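Exopolysaccharide biosynthesis protein (Pantoea stewartii subsp. stewartii DC283, PDB 6TGF) modifies the glycan of the bacterial biofilm, probably as a hydrolase, and has a bacteriophage tailspike-like parallel beta-helix fold. Local coordinates at residues 605-619 against 669-681. Sequence-based numbering, arbitrary orientation.
Sequences SWSAEGSSPVLDVRY and PDSGSHAAPQRFS
Trp606 and Gln678 run alongside each other, the indole held between Gln678 CB on one face and Val614 CG1 and Val617 CG2 on the other, all offset toward the rim, with Ala676 O at the edge. Gln678 CG lies 3.4 Å from Trp606 NE1 and also touches CZ2, where CD follows it. With its CG between the backbone N and the carbonyl carbon (chi1 73°), the indole is turned against Gln678. Tyr619 takes His674 CB over its ring face, a CH-pi contact of 3.8 Å from CB to the ring centroid; the imidazole follows with its edge toward that face, the planes 66° apart. The Arg618 guanidinium has Ala675 CB over one face and holds Ser673 through both NE and NH2. NE donates to Ser673 OG at 2.9 Å, nearly in the guanidinium plane, and NH2 to Ser673 O at 2.7 Å, from above the carbonyl plane. Ser673 OG in turn donates to Asp670 O, which also receives Ser673 N across the type I turn, so the hydroxyl ties the arginine to the turn. The Pro669 ring lies across the Arg618 chain at about a right angle, its CG against CD. In the fold, 674-675 is an antiparallel edge strand beside 614-620 in a five-stranded sheet near the C-terminal end of the elongated chain. Tyr619 and His674 form a hydrogen-bonded pair, and Ala676 N donates to Val617 O (2.7 Å). From there the chain passes to the neighbouring sheet: Trp606 N donates to Pro677 O, and Arg679 N to Trp606 O (3.1 Å). Ala676 CB packs on Val617 CG1 at 3.6 Å. A water joins Ser605 OG to Arg679 O, and Arg679 NH2 makes a salt bridge to Glu693 of its own chain and a hydrogen bond to Thr573 O of the third subunit.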
loop_
_atom_site.group_PDB
_atom_site.type_symbol
_atom_site.label_atom_id
_atom_site.label_comp_id
_atom_site.label_asym_id
_atom_site.label_seq_id
_atom_site.Cartn_x
_atom_site.Cartn_y
_atom_site.Cartn_z
ATOM N N SER B 605 47.598 -2.751 -21.216
ATOM C CA SER B 605 48.874 -2.713 -20.455
ATOM C C SER B 605 48.555 -3.004 -18.985
ATOM O O SER B 605 47.531 -2.478 -18.503
ATOM C CB SER B 605 49.572 -1.386 -20.621
ATOM O OG SER B 605 50.638 -1.248 -19.693
ATOM N N TRP B 606 49.369 -3.820 -18.309
ATOM C CA TRP B 606 49.055 -4.318 -16.942
ATOM C C TRP B 606 50.296 -4.311 -16.040
ATOM O O TRP B 606 51.394 -4.646 -16.524
ATOM C CB TRP B 606 48.400 -5.704 -17.014
ATOM C CG TRP B 606 49.323 -6.828 -17.372
ATOM C CD1 TRP B 606 49.769 -7.168 -18.616
ATOM C CD2 TRP B 606 49.894 -7.790 -16.467
ATOM N NE1 TRP B 606 50.582 -8.267 -18.547
ATOM C CE2 TRP B 606 50.677 -8.672 -17.241
ATOM C CE3 TRP B 606 49.823 -7.990 -15.082
ATOM C CZ2 TRP B 606 51.385 -9.730 -16.673
ATOM C CZ3 TRP B 606 50.523 -9.036 -14.522
ATOM C CH2 TRP B 606 51.293 -9.893 -15.309
ATOM N N SER B 607 50.093 -3.933 -14.774
ATOM C CA SER B 607 51.084 -3.954 -13.667
ATOM C C SER B 607 50.618 -4.953 -12.601
ATOM O O SER B 607 49.507 -5.495 -12.752
ATOM C CB SER B 607 51.261 -2.575 -13.088
ATOM O OG SER B 607 50.005 -1.981 -12.800
ATOM N N ALA B 608 51.431 -5.180 -11.563
ATOM C CA ALA B 608 51.149 -6.140 -10.469
ATOM C C ALA B 608 51.655 -5.599 -9.126
ATOM O O ALA B 608 52.403 -4.602 -9.118
ATOM C CB ALA B 608 51.773 -7.474 -10.789
ATOM N N GLU B 609 51.233 -6.243 -8.034
ATOM C CA GLU B 609 51.709 -5.988 -6.649
ATOM C C GLU B 609 51.916 -7.328 -5.935
ATOM O O GLU B 609 51.225 -8.303 -6.298
ATOM C CB GLU B 609 50.711 -5.129 -5.871
ATOM C CG GLU B 609 50.775 -3.651 -6.206
ATOM C CD GLU B 609 49.861 -2.778 -5.362
ATOM O OE1 GLU B 609 49.400 -3.250 -4.306
ATOM O OE2 GLU B 609 49.608 -1.626 -5.767
ATOM N N GLY B 610 52.831 -7.360 -4.961
ATOM C CA GLY B 610 53.114 -8.527 -4.100
ATOM C C GLY B 610 53.204 -9.818 -4.896
ATOM O O GLY B 610 53.885 -9.823 -5.939
ATOM N N SER B 611 52.542 -10.875 -4.421
ATOM C CA SER B 611 52.483 -12.210 -5.072
ATOM C C SER B 611 51.355 -12.215 -6.112
ATOM O O SER B 611 50.244 -12.668 -5.783
ATOM C CB SER B 611 52.317 -13.300 -4.041
ATOM O OG SER B 611 52.320 -14.583 -4.649
ATOM N N SER B 612 51.644 -11.721 -7.320
ATOM C CA SER B 612 50.664 -11.465 -8.412
ATOM C C SER B 612 49.788 -12.694 -8.649
ATOM O O SER B 612 50.293 -13.812 -8.703
ATOM C CB SER B 612 51.365 -11.056 -9.681
ATOM O OG SER B 612 50.425 -10.761 -10.704
ATOM N N PRO B 613 48.453 -12.525 -8.796
ATOM C CA PRO B 613 47.577 -13.623 -9.207
ATOM C C PRO B 613 47.598 -13.881 -10.723
ATOM O O PRO B 613 47.066 -14.895 -11.136
ATOM C CB PRO B 613 46.193 -13.140 -8.750
ATOM C CG PRO B 613 46.269 -11.632 -8.872
ATOM C CD PRO B 613 47.708 -11.278 -8.554
ATOM N N VAL B 614 48.207 -12.976 -11.501
ATOM C CA VAL B 614 48.235 -13.005 -12.995
ATOM C C VAL B 614 49.693 -13.079 -13.469
ATOM O O VAL B 614 50.534 -12.348 -12.912
ATOM C CB VAL B 614 47.509 -11.777 -13.581
ATOM C CG1 VAL B 614 47.631 -11.696 -15.095
ATOM C CG2 VAL B 614 46.046 -11.744 -13.163
ATOM N N LEU B 615 49.964 -13.929 -14.469
ATOM C CA LEU B 615 51.298 -14.109 -15.109
ATOM C C LEU B 615 51.333 -13.396 -16.466
ATOM O O LEU B 615 52.363 -12.764 -16.768
ATOM C CB LEU B 615 51.578 -15.604 -15.288
ATOM C CG LEU B 615 51.648 -16.437 -14.007
ATOM C CD1 LEU B 615 51.999 -17.880 -14.333
ATOM C CD2 LEU B 615 52.652 -15.862 -13.019
ATOM N N ASP B 616 50.259 -13.517 -17.255
ATOM C CA ASP B 616 50.148 -12.971 -18.636
ATOM C C ASP B 616 48.763 -12.345 -18.830
ATOM O O ASP B 616 47.819 -12.751 -18.121
ATOM C CB ASP B 616 50.391 -14.061 -19.685
ATOM C CG ASP B 616 51.854 -14.279 -20.027
ATOM O OD1 ASP B 616 52.464 -13.356 -20.607
ATOM O OD2 ASP B 616 52.372 -15.369 -19.712
ATOM N N VAL B 617 48.662 -11.393 -19.762
ATOM C CA VAL B 617 47.386 -10.755 -20.204
ATOM C C VAL B 617 47.408 -10.651 -21.733
ATOM O O VAL B 617 48.395 -10.108 -22.273
ATOM C CB VAL B 617 47.186 -9.372 -19.554
ATOM C CG1 VAL B 617 45.948 -8.663 -20.083
ATOM C CG2 VAL B 617 47.137 -9.460 -18.038
ATOM N N ARG B 618 46.365 -11.162 -22.391
ATOM C CA ARG B 618 46.117 -10.997 -23.847
ATOM C C ARG B 618 44.699 -10.447 -24.032
ATOM O O ARG B 618 43.864 -10.658 -23.130
ATOM C CB ARG B 618 46.307 -12.326 -24.584
ATOM C CG ARG B 618 47.668 -12.971 -24.358
ATOM C CD ARG B 618 47.886 -14.186 -25.236
ATOM N NE ARG B 618 48.189 -13.808 -26.611
ATOM C CZ ARG B 618 49.410 -13.614 -27.107
ATOM N NH1 ARG B 618 50.484 -13.768 -26.348
ATOM N NH2 ARG B 618 49.554 -13.266 -28.374
ATOM N N TYR B 619 44.450 -9.757 -25.148
ATOM C CA TYR B 619 43.137 -9.146 -25.479
ATOM C C TYR B 619 42.836 -9.331 -26.972
ATOM O O TYR B 619 43.758 -9.649 -27.750
ATOM C CB TYR B 619 43.109 -7.671 -25.072
ATOM C CG TYR B 619 43.994 -6.766 -25.892
ATOM C CD1 TYR B 619 45.329 -6.589 -25.569
ATOM C CD2 TYR B 619 43.497 -6.083 -26.989
ATOM C CE1 TYR B 619 46.149 -5.759 -26.319
ATOM C CE2 TYR B 619 44.302 -5.252 -27.749
ATOM C CZ TYR B 619 45.634 -5.087 -27.413
ATOM O OH TYR B 619 46.433 -4.269 -28.157
ATOM N N PRO B 669 43.145 -17.817 -25.123
ATOM C CA PRO B 669 42.947 -16.812 -26.166
ATOM C C PRO B 669 43.480 -17.309 -27.517
ATOM O O PRO B 669 44.500 -17.979 -27.533
ATOM C CB PRO B 669 43.731 -15.587 -25.671
ATOM C CG PRO B 669 44.756 -16.154 -24.712
ATOM C CD PRO B 669 44.114 -17.384 -24.104
ATOM N N ASP B 670 42.769 -16.977 -28.598
ATOM C CA ASP B 670 43.126 -17.339 -29.997
ATOM C C ASP B 670 44.561 -16.870 -30.264
ATOM O O ASP B 670 44.904 -15.762 -29.814
ATOM C CB ASP B 670 42.125 -16.732 -30.986
ATOM C CG ASP B 670 41.899 -17.564 -32.235
ATOM O OD1 ASP B 670 42.890 -17.870 -32.926
ATOM O OD2 ASP B 670 40.729 -17.905 -32.504
ATOM N N SER B 671 45.360 -17.683 -30.964
ATOM C CA SER B 671 46.791 -17.424 -31.287
ATOM C C SER B 671 46.981 -16.010 -31.858
ATOM O O SER B 671 48.074 -15.445 -31.663
ATOM C CB SER B 671 47.327 -18.471 -32.231
ATOM O OG SER B 671 47.553 -19.697 -31.556
ATOM N N GLY B 672 45.961 -15.464 -32.532
ATOM C CA GLY B 672 45.972 -14.110 -33.122
ATOM C C GLY B 672 45.653 -13.012 -32.116
ATOM O O GLY B 672 45.636 -11.836 -32.533
ATOM N N SER B 673 45.401 -13.361 -30.848
ATOM C CA SER B 673 45.155 -12.407 -29.732
ATOM C C SER B 673 46.412 -11.563 -29.484
ATOM O O SER B 673 47.526 -12.096 -29.661
ATOM C CB SER B 673 44.725 -13.125 -28.477
ATOM O OG SER B 673 45.719 -14.049 -28.057
ATOM N N HIS B 674 46.232 -10.301 -29.081
ATOM C CA HIS B 674 47.322 -9.319 -28.827
ATOM C C HIS B 674 47.738 -9.393 -27.354
ATOM O O HIS B 674 46.858 -9.240 -26.487
ATOM C CB HIS B 674 46.882 -7.901 -29.219
ATOM C CG HIS B 674 46.167 -7.816 -30.528
ATOM N ND1 HIS B 674 46.667 -8.388 -31.682
ATOM C CD2 HIS B 674 45.005 -7.220 -30.871
ATOM C CE1 HIS B 674 45.838 -8.153 -32.680
ATOM N NE2 HIS B 674 44.810 -7.437 -32.208
ATOM N N ALA B 675 49.028 -9.615 -27.086
ATOM C CA ALA B 675 49.613 -9.673 -25.724
ATOM C C ALA B 675 49.701 -8.256 -25.146
ATOM O O ALA B 675 50.215 -7.361 -25.845
ATOM C CB ALA B 675 50.968 -10.336 -25.764
ATOM N N ALA B 676 49.212 -8.067 -23.917
ATOM C CA ALA B 676 49.253 -6.786 -23.173
ATOM C C ALA B 676 50.653 -6.587 -22.594
ATOM O O ALA B 676 51.137 -7.437 -21.848
ATOM C CB ALA B 676 48.201 -6.781 -22.093
ATOM N N PRO B 677 51.352 -5.474 -22.924
ATOM C CA PRO B 677 52.685 -5.207 -22.381
ATOM C C PRO B 677 52.688 -5.078 -20.850
ATOM O O PRO B 677 51.826 -4.402 -20.318
ATOM C CB PRO B 677 53.099 -3.864 -23.008
ATOM C CG PRO B 677 52.191 -3.700 -24.210
ATOM C CD PRO B 677 50.908 -4.417 -23.846
ATOM N N GLN B 678 53.658 -5.722 -20.193
ATOM C CA GLN B 678 53.864 -5.668 -18.720
ATOM C C GLN B 678 54.596 -4.367 -18.377
ATOM O O GLN B 678 55.799 -4.274 -18.681
ATOM C CB GLN B 678 54.664 -6.881 -18.241
ATOM C CG GLN B 678 54.015 -8.212 -18.586
ATOM C CD GLN B 678 54.886 -9.394 -18.244
ATOM O OE1 GLN B 678 55.012 -10.338 -19.022
ATOM N NE2 GLN B 678 55.498 -9.352 -17.071
ATOM N N ARG B 679 53.888 -3.397 -17.788
ATOM C CA ARG B 679 54.433 -2.058 -17.438
ATOM C C ARG B 679 53.765 -1.535 -16.164
ATOM O O ARG B 679 52.589 -1.876 -15.933
ATOM C CB ARG B 679 54.172 -1.044 -18.558
ATOM C CG ARG B 679 54.693 -1.443 -19.929
ATOM C CD ARG B 679 54.091 -0.563 -21.006
ATOM N NE ARG B 679 54.548 -0.918 -22.342
ATOM C CZ ARG B 679 54.106 -0.360 -23.465
ATOM N NH1 ARG B 679 53.185 0.590 -23.422
ATOM N NH2 ARG B 679 54.587 -0.753 -24.632
ATOM N N PHE B 680 54.494 -0.729 -15.388
ATOM C CA PHE B 680 53.936 0.208 -14.377
ATOM C C PHE B 680 54.660 1.553 -14.516
ATOM O O PHE B 680 55.633 1.646 -15.289
ATOM C CB PHE B 680 53.988 -0.397 -12.970
ATOM C CG PHE B 680 55.280 -0.231 -12.211
ATOM C CD1 PHE B 680 55.503 0.886 -11.419
ATOM C CD2 PHE B 680 56.254 -1.217 -12.252
ATOM C CE1 PHE B 680 56.686 1.025 -10.705
ATOM C CE2 PHE B 680 57.435 -1.075 -11.539
ATOM C CZ PHE B 680 57.648 0.044 -10.767
ATOM N N SER B 681 54.172 2.571 -13.807
ATOM C CA SER B 681 54.620 3.980 -13.935
ATOM C C SER B 681 54.053 4.812 -12.780
ATOM O O SER B 681 52.901 5.266 -12.892
ATOM C CB SER B 681 54.217 4.537 -15.278
ATOM O OG SER B 681 54.323 5.952 -15.301
HETATM O O HOH W 1 50.312 -0.943 -17.114
HETATM O O HOH W 2 51.407 -10.202 -21.355
#